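Uncharacterized protein (Bordetella bronchiseptica, PDB 4XG0) is functionally uncharacterised itself but belongs to the DUF1537 family of kinases, and so probably phosphorylates an acid sugar in a catabolic pathway. Local coordinates at residues 148-153 and 213-218; 184-189 and 208-213. All blocks are in the same frame, centred on the assembly; numbering follows the deposited sequence. Where two conformers were deposited one is given.

Contact 1: residues 148-153 and 213-218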
ATOM      1  N   THR A 148     -11.032  -9.911 -14.456  1.00 23.08           N
ATOM      2  CA  THR A 148     -10.052  -9.027 -15.052  1.00 21.30           C
ATOM      3  C   THR A 148     -10.816  -8.019 -15.897  1.00 18.85           C
ATOM      4  O   THR A 148     -11.982  -8.229 -16.189  1.00 21.76           O
ATOM      5  CB  THR A 148      -9.037  -9.786 -15.896  1.00 21.94           C
ATOM      6  OG1 THR A 148      -9.693 -10.530 -16.955  1.00 21.53           O
ATOM      7  CG2 THR A 148      -8.247 -10.751 -15.018  1.00 25.90           C
ATOM      8  N   VAL A 149     -10.150  -6.919 -16.235  1.00 19.98           N
ATOM      9  CA  VAL A 149     -10.713  -5.906 -17.119  1.00 23.18           C
ATOM     10  C   VAL A 149      -9.808  -5.840 -18.343  1.00 22.55           C
ATOM     11  O   VAL A 149      -8.591  -5.531 -18.244  1.00 20.78           O
ATOM     12  CB  VAL A 149     -10.834  -4.530 -16.430  1.00 18.28           C
ATOM     13  CG1 VAL A 149     -11.256  -3.467 -17.434  1.00 24.19           C
ATOM     14  CG2 VAL A 149     -11.842  -4.604 -15.259  1.00 21.15           C
ATOM     15  N   ARG A 150     -10.399  -6.173 -19.490  1.00 21.06           N
ATOM     16  CA  ARG A 150      -9.689  -6.328 -20.763  1.00 22.39           C
ATOM     17  C   ARG A 150     -10.291  -5.438 -21.844  1.00 23.47           C
ATOM     18  O   ARG A 150     -11.416  -5.667 -22.272  1.00 24.39           O
ATOM     19  CB  ARG A 150      -9.770  -7.776 -21.229  1.00 26.25           C
ATOM     20  CG  ARG A 150      -9.218  -8.749 -20.206  1.00 26.86           C
ATOM     21  CD  ARG A 150      -9.065 -10.143 -20.802  1.00 27.80           C
ATOM     22  NE  ARG A 150      -8.931 -11.126 -19.738  1.00 24.58           N
ATOM     23  CZ  ARG A 150      -8.644 -12.415 -19.920  1.00 28.08           C
ATOM     24  NH1 ARG A 150      -8.539 -13.206 -18.855  1.00 34.63           N
ATOM     25  NH2 ARG A 150      -8.481 -12.917 -21.144  1.00 28.80           N
ATOM     26  N   GLN A 151      -9.518  -4.447 -22.291  1.00 26.77           N
ATOM     27  CA  GLN A 151     -10.016  -3.416 -23.197  1.00 25.32           C
ATOM     28  C   GLN A 151     -11.381  -2.900 -22.684  1.00 28.81           C
ATOM     29  O   GLN A 151     -12.333  -2.669 -23.471  1.00 27.48           O
ATOM     30  CB  GLN A 151     -10.090  -3.949 -24.639  1.00 27.03           C
ATOM     31  CG  GLN A 151      -8.707  -4.390 -25.140  1.00 29.33           C
ATOM     32  CD  GLN A 151      -8.616  -4.541 -26.638  1.00 38.04           C
ATOM     33  OE1 GLN A 151      -9.279  -5.380 -27.232  1.00 38.72           O
ATOM     34  NE2 GLN A 151      -7.779  -3.733 -27.250  1.00 46.56           N
ATOM     35  N   GLY A 152     -11.434  -2.734 -21.368  1.00 27.90           N
ATOM     36  CA  GLY A 152     -12.582  -2.172 -20.674  1.00 22.90           C
ATOM     37  C   GLY A 152     -13.685  -3.158 -20.354  1.00 22.73           C
ATOM     38  O   GLY A 152     -14.677  -2.772 -19.716  1.00 22.63           O
ATOM     39  N   VAL A 153     -13.523  -4.418 -20.768  1.00 22.96           N
ATOM     40  CA  VAL A 153     -14.540  -5.445 -20.578  1.00 23.26           C
ATOM     41  C   VAL A 153     -14.290  -6.255 -19.319  1.00 22.02           C
ATOM     42  O   VAL A 153     -13.185  -6.703 -19.097  1.00 22.32           O
ATOM     43  CB  VAL A 153     -14.562  -6.431 -21.770  1.00 24.66           C
ATOM     44  CG1 VAL A 153     -15.589  -7.514 -21.539  1.00 26.40           C
ATOM     45  CG2 VAL A 153     -14.862  -5.707 -23.075  1.00 26.14           C
ATOM     46  N   ASP A 213      -7.762  -0.977 -17.380  1.00 22.97           N
ATOM     47  CA  ASP A 213      -7.602  -2.391 -17.511  1.00 23.57           C
ATOM     48  C   ASP A 213      -6.758  -2.905 -16.365  1.00 23.30           C
ATOM     49  O   ASP A 213      -5.935  -2.176 -15.784  1.00 19.85           O
ATOM     50  CB  ASP A 213      -6.881  -2.713 -18.828  1.00 22.31           C
ATOM     51  CG  ASP A 213      -7.808  -2.933 -19.979  1.00 26.04           C
ATOM     52  OD1 ASP A 213      -8.985  -2.500 -19.933  1.00 24.94           O
ATOM     53  OD2 ASP A 213      -7.330  -3.550 -20.973  1.00 29.16           O
ATOM     54  N   ALA A 214      -6.956  -4.175 -16.074  1.00 22.40           N
ATOM     55  CA  ALA A 214      -6.037  -4.899 -15.192  1.00 22.03           C
ATOM     56  C   ALA A 214      -6.207  -6.383 -15.429  1.00 21.09           C
ATOM     57  O   ALA A 214      -7.322  -6.907 -15.319  1.00 20.26           O
ATOM     58  CB  ALA A 214      -6.349  -4.576 -13.744  1.00 20.72           C
ATOM     59  N   LEU A 215      -5.111  -7.064 -15.728  1.00 23.55           N
ATOM     60  CA  LEU A 215      -5.127  -8.519 -15.866  1.00 24.66           C
ATOM     61  C   LEU A 215      -4.673  -9.261 -14.589  1.00 27.30           C
ATOM     62  O   LEU A 215      -5.042 -10.431 -14.350  1.00 24.77           O
ATOM     63  CB  LEU A 215      -4.197  -8.894 -17.000  1.00 25.90           C
ATOM     64  CG  LEU A 215      -4.406 -10.242 -17.664  1.00 27.15           C
ATOM     65  CD1 LEU A 215      -5.825 -10.344 -18.249  1.00 27.91           C
ATOM     66  CD2 LEU A 215      -3.370 -10.375 -18.768  1.00 27.78           C
ATOM     67  N   ASP A 216      -3.854  -8.591 -13.786  1.00 21.29           N
ATOM     68  CA  ASP A 216      -3.249  -9.233 -12.625  1.00 20.50           C
ATOM     69  C   ASP A 216      -3.026  -8.247 -11.482  1.00 22.08           C
ATOM     70  O   ASP A 216      -3.286  -7.048 -11.622  1.00 19.12           O
ATOM     71  CB  ASP A 216      -1.948  -9.973 -12.990  1.00 21.84           C
ATOM     72  CG  ASP A 216      -0.886  -9.070 -13.575  1.00 25.20           C
ATOM     73  OD1 ASP A 216      -0.987  -7.826 -13.481  1.00 25.21           O
ATOM     74  OD2 ASP A 216       0.080  -9.627 -14.126  1.00 29.79           O
ATOM     75  N   ASP A 217      -2.535  -8.771 -10.371  1.00 25.45           N
ATOM     76  CA  ASP A 217      -2.320  -7.967  -9.166  1.00 24.80           C
ATOM     77  C   ASP A 217      -1.292  -6.887  -9.434  1.00 19.82           C
ATOM     78  O   ASP A 217      -1.394  -5.788  -8.886  1.00 20.37           O
ATOM     79  CB  ASP A 217      -1.866  -8.846  -7.996  1.00 22.39           C
ATOM     80  CG  ASP A 217      -2.998  -9.669  -7.414  1.00 23.98           C
ATOM     81  OD1 ASP A 217      -4.167  -9.263  -7.556  1.00 23.54           O
ATOM     82  OD2 ASP A 217      -2.719 -10.723  -6.803  1.00 27.89           O
ATOM     83  N   ALA A 218      -0.274  -7.200 -10.240  1.00 18.13           N
ATOM     84  CA  ALA A 218       0.720  -6.206 -10.609  1.00 20.17           C
ATOM     85  C   ALA A 218       0.054  -5.008 -11.287  1.00 20.65           C
ATOM     86  O   ALA A 218       0.445  -3.848 -11.073  1.00 22.33           O
ATOM     87  CB  ALA A 218       1.819  -6.825 -11.520  1.00 27.08           C
TER

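Contact 2: residues 184-189 and 208-213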
ATOM      1  N   GLY A 184     -20.477   5.162 -20.225  1.00 33.31           N
ATOM      2  CA  GLY A 184     -20.359   6.248 -21.188  1.00 35.45           C
ATOM      3  C   GLY A 184     -19.087   7.036 -20.914  1.00 42.62           C
ATOM      4  O   GLY A 184     -19.120   8.255 -20.791  1.00 37.49           O
ATOM      5  N   CYS A 185     -17.962   6.334 -20.792  1.00 32.91           N
ATOM      6  CA  CYS A 185     -16.697   6.969 -20.435  1.00 32.33           C
ATOM      7  C   CYS A 185     -15.496   6.458 -21.229  1.00 39.17           C
ATOM      8  O   CYS A 185     -15.621   5.600 -22.117  1.00 33.78           O
ATOM      9  CB  CYS A 185     -16.436   6.802 -18.945  1.00 30.46           C
ATOM     10  SG  CYS A 185     -15.989   5.120 -18.473  1.00 28.77           S
ATOM     11  N   ALA A 186     -14.335   7.016 -20.900  1.00 36.94           N
ATOM     12  CA  ALA A 186     -13.084   6.690 -21.565  1.00 44.27           C
ATOM     13  C   ALA A 186     -12.475   5.424 -20.980  1.00 37.20           C
ATOM     14  O   ALA A 186     -12.925   4.930 -19.959  1.00 31.18           O
ATOM     15  CB  ALA A 186     -12.112   7.843 -21.408  1.00 48.28           C
ATOM     16  N   GLN A 187     -11.440   4.909 -21.635  0.60 36.78           N
ATOM     17  CA  GLN A 187     -10.811   3.665 -21.207  0.60 31.44           C
ATOM     18  C   GLN A 187      -9.313   3.693 -21.531  0.60 33.59           C
ATOM     19  O   GLN A 187      -8.906   4.165 -22.598  0.60 33.82           O
ATOM     20  CB  GLN A 187     -11.503   2.465 -21.873  0.60 30.61           C
ATOM     21  CG  GLN A 187     -11.288   2.376 -23.396  0.60 35.30           C
ATOM     22  CD  GLN A 187     -12.342   1.540 -24.118  0.60 41.68           C
ATOM     23  OE1 GLN A 187     -12.253   0.317 -24.175  0.60 42.11           O
ATOM     24  NE2 GLN A 187     -13.331   2.210 -24.697  0.60 39.38           N
ATOM     25  N   LEU A 188      -8.503   3.192 -20.601  1.00 28.44           N
ATOM     26  CA  LEU A 188      -7.060   3.205 -20.706  1.00 36.01           C
ATOM     27  C   LEU A 188      -6.538   1.828 -20.351  1.00 38.29           C
ATOM     28  O   LEU A 188      -7.206   1.075 -19.645  1.00 32.39           O
ATOM     29  CB  LEU A 188      -6.463   4.126 -19.640  1.00 44.49           C
ATOM     30  CG  LEU A 188      -6.768   5.604 -19.670  1.00 41.16           C
ATOM     31  CD1 LEU A 188      -6.146   6.253 -18.460  1.00 41.02           C
ATOM     32  CD2 LEU A 188      -6.233   6.203 -20.965  1.00 45.06           C
ATOM     33  N   ALA A 189      -5.322   1.521 -20.789  1.00 39.44           N
ATOM     34  CA  ALA A 189      -4.596   0.376 -20.248  1.00 45.98           C
ATOM     35  C   ALA A 189      -3.137   0.752 -20.016  1.00 40.83           C
ATOM     36  O   ALA A 189      -2.533   1.399 -20.869  1.00 43.16           O
ATOM     37  CB  ALA A 189      -4.697  -0.795 -21.201  1.00 42.45           C
ATOM     38  N   PRO A 208     -13.748  12.947 -16.459  1.00 37.99           N
ATOM     39  CA  PRO A 208     -13.939  12.703 -15.031  1.00 39.70           C
ATOM     40  C   PRO A 208     -14.231  11.253 -14.657  1.00 32.61           C
ATOM     41  O   PRO A 208     -14.336  10.945 -13.461  1.00 31.25           O
ATOM     42  CB  PRO A 208     -15.181  13.523 -14.725  1.00 40.67           C
ATOM     43  CG  PRO A 208     -16.006  13.363 -15.975  1.00 43.94           C
ATOM     44  CD  PRO A 208     -15.012  13.348 -17.109  1.00 44.64           C
ATOM     45  N   VAL A 209     -14.392  10.383 -15.638  1.00 35.78           N
ATOM     46  CA  VAL A 209     -14.667   8.987 -15.357  1.00 36.98           C
ATOM     47  C   VAL A 209     -13.866   8.174 -16.352  1.00 34.71           C
ATOM     48  O   VAL A 209     -13.912   8.446 -17.549  1.00 37.09           O
ATOM     49  CB  VAL A 209     -16.163   8.662 -15.498  1.00 34.85           C
ATOM     50  CG1 VAL A 209     -16.404   7.207 -15.253  1.00 28.70           C
ATOM     51  CG2 VAL A 209     -16.992   9.496 -14.562  1.00 33.11           C
ATOM     52  N   VAL A 210     -13.111   7.199 -15.871  1.00 27.45           N
ATOM     53  CA  VAL A 210     -12.306   6.376 -16.762  1.00 31.32           C
ATOM     54  C   VAL A 210     -12.171   4.968 -16.229  1.00 27.62           C
ATOM     55  O   VAL A 210     -12.030   4.753 -15.017  1.00 27.20           O
ATOM     56  CB  VAL A 210     -10.894   6.979 -17.019  1.00 28.24           C
ATOM     57  CG1 VAL A 210     -10.106   7.130 -15.705  1.00 29.04           C
ATOM     58  CG2 VAL A 210     -10.106   6.143 -18.034  1.00 37.04           C
ATOM     59  N   VAL A 211     -12.240   4.020 -17.156  1.00 28.60           N
ATOM     60  CA  VAL A 211     -12.037   2.604 -16.873  1.00 24.97           C
ATOM     61  C   VAL A 211     -10.588   2.228 -17.187  1.00 26.91           C
ATOM     62  O   VAL A 211     -10.073   2.557 -18.248  1.00 26.10           O
ATOM     63  CB  VAL A 211     -13.014   1.745 -17.730  1.00 30.56           C
ATOM     64  CG1 VAL A 211     -12.843   0.277 -17.436  1.00 24.55           C
ATOM     65  CG2 VAL A 211     -14.440   2.147 -17.447  1.00 33.45           C
ATOM     66  N   VAL A 212      -9.939   1.547 -16.251  1.00 22.57           N
ATOM     67  CA  VAL A 212      -8.562   1.092 -16.424  1.00 24.81           C
ATOM     68  C   VAL A 212      -8.469  -0.436 -16.401  1.00 19.74           C
ATOM     69  O   VAL A 212      -9.061  -1.121 -15.574  1.00 22.17           O
ATOM     70  CB  VAL A 212      -7.624   1.707 -15.341  1.00 25.07           C
ATOM     71  CG1 VAL A 212      -6.182   1.233 -15.557  1.00 27.18           C
ATOM     72  CG2 VAL A 212      -7.733   3.234 -15.353  1.00 22.15           C
ATOM     73  N   ASP A 213      -7.762  -0.977 -17.380  1.00 22.97           N
ATOM     74  CA  ASP A 213      -7.602  -2.391 -17.511  1.00 23.57           C
ATOM     75  C   ASP A 213      -6.758  -2.905 -16.365  1.00 23.30           C
ATOM     76  O   ASP A 213      -5.935  -2.176 -15.784  1.00 19.85           O
ATOM     77  CB  ASP A 213      -6.881  -2.713 -18.828  1.00 22.31           C
ATOM     78  CG  ASP A 213      -7.808  -2.933 -19.979  1.00 26.04           C
ATOM     79  OD1 ASP A 213      -8.985  -2.500 -19.933  1.00 24.94           O
ATOM     80  OD2 ASP A 213      -7.330  -3.550 -20.973  1.00 29.16           O
TER

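Contact 1: residues 148-153 and 213-218
The carboxylate of D213 grips the turn at residues 150-153 through two backbone N-H groups. Q151 N gives a bond to D213 OD2 at 2.7 Å, and G152 N gives one to D213 OD1 at 2.8 Å. D213 OD1 receives G152 N on its syn lone pair. Q151 N also comes from the syn side, but 20° out of the carboxylate plane. Each oxygen thus takes one N-H of a type I' turn that runs from R150 to V153.

Backbone pairing lies next to this clamp. V149 and A214 form a single antiparallel bridge, a hydrogen-bonded pair. V149 N bonds to A214 O at 3.0 Å, and A214 N returns the bond to V149 O at the same length. The bridge ties the edge strand 147-150 to the link between strand 209-212 and helix 217-230. The side chain of D216, by OD1, caps D219 N at the start of that helix.

Aliphatic groups pack against the polar ones. V149 has CG1 anti to its backbone N (chi1 173°), and this methyl lies 3.5 Å from D213 OD1. Further along the strand, near T148, L215 CD1 sits over one face of the R150 guanidinium, 3.5 Å from NE. The same methyl lies 4.0 Å from T148 CB. T148 OG1 accepts a nearly straight bond from R150 NE at 2.9 Å and lies in the guanidinium plane. That bond helps fix the rotation of the group under the leucine methyl.

Two N-H donors converge on one carboxylate, which should favour its ionised form. Through these two bonds the side chain of D213 ties the tip of the 147-156 hairpin to the chain just after V212.

Contact 2: residues 184-189 and 208-213
C185 reaches over to V209 and V211 with its side chain. Its chi1 of 72° places SG between the backbone N and the carbonyl carbon, and the sulfur lies 3.5 Å from V211 CG2. The CB of C185 packs on V209 CG1 at 3.7 Å. V211 also meets helix 179-183, which ends just before C185 in a Schellman motif with G184 as its C-prime residue.

L188 and V210 lie with A186 and V212 on the face of the sheet opposite to that of Q187 and V211. The L188 and V210 side chains cross at about a right angle, with L188 CG 3.8 Å from V210 CG2. I203 of helix 196-205 touches both.

These two strands are the ends of a beta-alpha-beta unit, with helix 196-205 between them. Strand 186-188 is the outermost strand of the parallel sheet within this chain, and strand 209-212 is its neighbour.

The backbones run parallel, with V211 bonded through both its N and its O. V211 N gives an almost straight bond to A186 O at 3.0 Å, and V211 O receives L188 N at 2.9 Å. D213 N then bonds to L188 O at 3.1 Å. Beyond it, A189 CB rests 3.8 Å from D213 CB.

Contact 2 is nested along the chain inside the loop that contact 1 closes. Segment 148-153 comes first, then 184-189, 208-213 and 213-218. The contact centres are about 12 Å apart, and the two contacts share D213. Strand 209-212 leads through this residue towards helix 217-230. Contact 2 holds the strand outermost in the parallel sheet within this chain, while contact 1 fastens a small antiparallel sheet beside it. V149 CG1 also packs on V211 CG1, at 4.1 Å, so the two sheets meet through side chains as well. Both contacts lie in the sugar-binding N-terminal domain. Contact 1 joins the hairpin to the chain leaving strand 209-212, and contact 2 joins that strand to the outermost one.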